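PDB 7BFK: angiogenin-1 from Salmo salar, which probably cleaves RNA as a secreted endonuclease of the pancreatic ribonuclease family. Local coordinates for residues Lys43-Leu48 / Phe76-Cys81. Residues are numbered along the deposited sequence; the frame is centred on the assembly and turned at random.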
loop_
_atom_site.group_PDB
_atom_site.type_symbol
_atom_site.label_atom_id
_atom_site.label_comp_id
_atom_site.label_asym_id
_atom_site.label_seq_id
_atom_site.Cartn_x
_atom_site.Cartn_y
_atom_site.Cartn_z
ATOM N N LYS A 43 1.770 -9.947 2.357
ATOM C CA LYS A 43 1.850 -9.154 1.121
ATOM C C LYS A 43 1.763 -7.672 1.450
ATOM O O LYS A 43 1.088 -7.306 2.438
ATOM C CB LYS A 43 0.695 -9.527 0.186
ATOM C CG LYS A 43 0.700 -8.848 -1.166
ATOM C CD LYS A 43 -0.322 -9.460 -2.126
ATOM C CE LYS A 43 -1.737 -9.406 -1.590
ATOM N NZ LYS A 43 -2.316 -8.048 -1.719
ATOM N N ASN A 44 2.426 -6.858 0.649
ATOM C CA ASN A 44 2.258 -5.394 0.709
ATOM C C ASN A 44 2.471 -4.843 -0.686
ATOM O O ASN A 44 3.418 -5.257 -1.335
ATOM C CB ASN A 44 3.161 -4.711 1.720
ATOM C CG ASN A 44 2.646 -3.329 2.045
ATOM O OD1 ASN A 44 1.706 -3.207 2.816
ATOM N ND2 ASN A 44 3.289 -2.304 1.495
ATOM N N THR A 45 1.580 -3.958 -1.110
ATOM C CA THR A 45 1.609 -3.288 -2.424
ATOM C C THR A 45 2.014 -1.812 -2.233
ATOM O O THR A 45 1.366 -1.095 -1.420
ATOM C CB THR A 45 0.264 -3.453 -3.134
ATOM O OG1 THR A 45 -0.118 -4.836 -3.091
ATOM C CG2 THR A 45 0.289 -2.941 -4.550
ATOM N N PHE A 46 3.010 -1.391 -2.992
ATOM C CA PHE A 46 3.555 -0.012 -3.041
ATOM C C PHE A 46 3.147 0.649 -4.357
ATOM O O PHE A 46 3.275 0.023 -5.411
ATOM C CB PHE A 46 5.078 -0.043 -2.895
ATOM C CG PHE A 46 5.568 -0.662 -1.612
ATOM C CD1 PHE A 46 5.793 -2.027 -1.532
ATOM C CD2 PHE A 46 5.798 0.116 -0.484
ATOM C CE1 PHE A 46 6.243 -2.602 -0.352
ATOM C CE2 PHE A 46 6.234 -0.461 0.700
ATOM C CZ PHE A 46 6.450 -1.822 0.763
ATOM N N ILE A 47 2.636 1.879 -4.275
ATOM C CA ILE A 47 2.248 2.707 -5.449
ATOM C C ILE A 47 3.419 3.635 -5.794
ATOM O O ILE A 47 3.897 4.353 -4.906
ATOM C CB ILE A 47 0.970 3.507 -5.170
ATOM C CG1 ILE A 47 -0.168 2.619 -4.664
ATOM C CG2 ILE A 47 0.558 4.280 -6.409
ATOM C CD1 ILE A 47 -1.284 3.398 -4.046
ATOM N N LEU A 48 3.842 3.642 -7.048
ATOM C CA LEU A 48 4.947 4.522 -7.511
ATOM C C LEU A 48 4.340 5.833 -8.004
ATOM O O LEU A 48 4.170 5.975 -9.204
ATOM C CB LEU A 48 5.754 3.802 -8.598
ATOM C CG LEU A 48 6.762 2.768 -8.090
ATOM C CD1 LEU A 48 6.086 1.635 -7.341
ATOM C CD2 LEU A 48 7.616 2.204 -9.227
ATOM N N PHE A 76 -1.794 2.798 -12.026
ATOM C CA PHE A 76 -0.537 3.191 -11.366
ATOM C C PHE A 76 0.507 2.090 -11.574
ATOM O O PHE A 76 0.124 0.909 -11.744
ATOM C CB PHE A 76 -0.761 3.391 -9.854
ATOM C CG PHE A 76 -1.512 4.634 -9.476
ATOM C CD1 PHE A 76 -2.897 4.658 -9.477
ATOM C CD2 PHE A 76 -0.834 5.804 -9.153
ATOM C CE1 PHE A 76 -3.579 5.815 -9.136
ATOM C CE2 PHE A 76 -1.527 6.959 -8.811
ATOM C CZ PHE A 76 -2.895 6.961 -8.811
ATOM N N SER A 77 1.788 2.456 -11.627
ATOM C CA SER A 77 2.895 1.489 -11.508
ATOM C C SER A 77 2.911 1.049 -10.055
ATOM O O SER A 77 2.876 1.937 -9.181
ATOM C CB SER A 77 4.241 2.041 -11.885
ATOM O OG SER A 77 4.355 2.146 -13.276
ATOM N N VAL A 78 2.932 -0.252 -9.812
ATOM C CA VAL A 78 2.971 -0.788 -8.429
ATOM C C VAL A 78 4.077 -1.827 -8.342
ATOM O O VAL A 78 4.487 -2.396 -9.378
ATOM C CB VAL A 78 1.609 -1.370 -7.989
ATOM C CG1 VAL A 78 0.510 -0.321 -8.020
ATOM C CG2 VAL A 78 1.213 -2.581 -8.817
ATOM N N VAL A 79 4.554 -2.021 -7.129
ATOM C CA VAL A 79 5.483 -3.106 -6.745
ATOM C C VAL A 79 4.756 -3.890 -5.658
ATOM O O VAL A 79 4.309 -3.261 -4.680
ATOM C CB VAL A 79 6.850 -2.587 -6.267
ATOM C CG1 VAL A 79 7.627 -3.688 -5.565
ATOM C CG2 VAL A 79 7.662 -1.990 -7.425
ATOM N N ILE A 80 4.637 -5.200 -5.844
ATOM C CA ILE A 80 4.000 -6.136 -4.889
ATOM C C ILE A 80 5.101 -6.996 -4.275
ATOM O O ILE A 80 5.853 -7.673 -5.042
ATOM C CB ILE A 80 2.916 -6.978 -5.592
ATOM C CG1 ILE A 80 1.891 -6.080 -6.292
ATOM C CG2 ILE A 80 2.237 -7.939 -4.614
ATOM C CD1 ILE A 80 1.193 -6.735 -7.433
ATOM N N CYS A 81 5.221 -6.930 -2.956
ATOM C CA CYS A 81 6.127 -7.776 -2.146
ATOM C C CYS A 81 5.285 -8.899 -1.541
ATOM O O CYS A 81 4.362 -8.613 -0.733
ATOM C CB CYS A 81 6.854 -6.946 -1.099
ATOM S SG CYS A 81 7.815 -5.601 -1.836
HETATM O O HOH W 1 2.242 5.263 -11.158
#
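Ile47 sets its CG2 methyl 3.4 Å from CD2 of the Phe76 ring, a beta-branched residue that suits a strand and offers the ring a methyl. On the face of Thr45, Ile47, Val78 and Ile80, CG2 of Thr45 reaches CB of Val78 at 4.0 Å and also touches CG1 of Ile80; chi1 of -49° sets OG1 beside the backbone N, where it hydrogen-bonds OD2 of Asp120, and leaves CG2 anti to that N. Threonine suits the place because one branch is apolar and the other polar; an alanine here would probably cost Asp120 that hydrogen bond and open a gap beside Val78 and Ile80. On the opposite face, Cys81 serves twice: it is disulfide-bonded to Cys24, and its SG makes an oblique sulfur-aromatic contact, 3.7 Å from CE1 of Phe46. ND2 of Asn44, bonded to Gln13 O, lies above that ring, displaced toward the rim; OD1 bonds Lys41. Further out, Lys43 runs its aliphatic stem alongside Ile80 and its NZ salt-bridges Asp120. Five backbone hydrogen bonds join the segments, the straightest from Phe46 N to Val79 O (2.8 Å, 177° at the hydrogen). At the far end, a water bridges Leu48 O and Ser77 N. Hydrogen-bonded pairs (Asn44-Cys81, Phe46-Val79) alternate with non-hydrogen-bonded ones (Thr45-Ile80, Ile47-Val78) in the curved, disulfide-braced antiparallel sheet of the pancreatic ribonuclease fold.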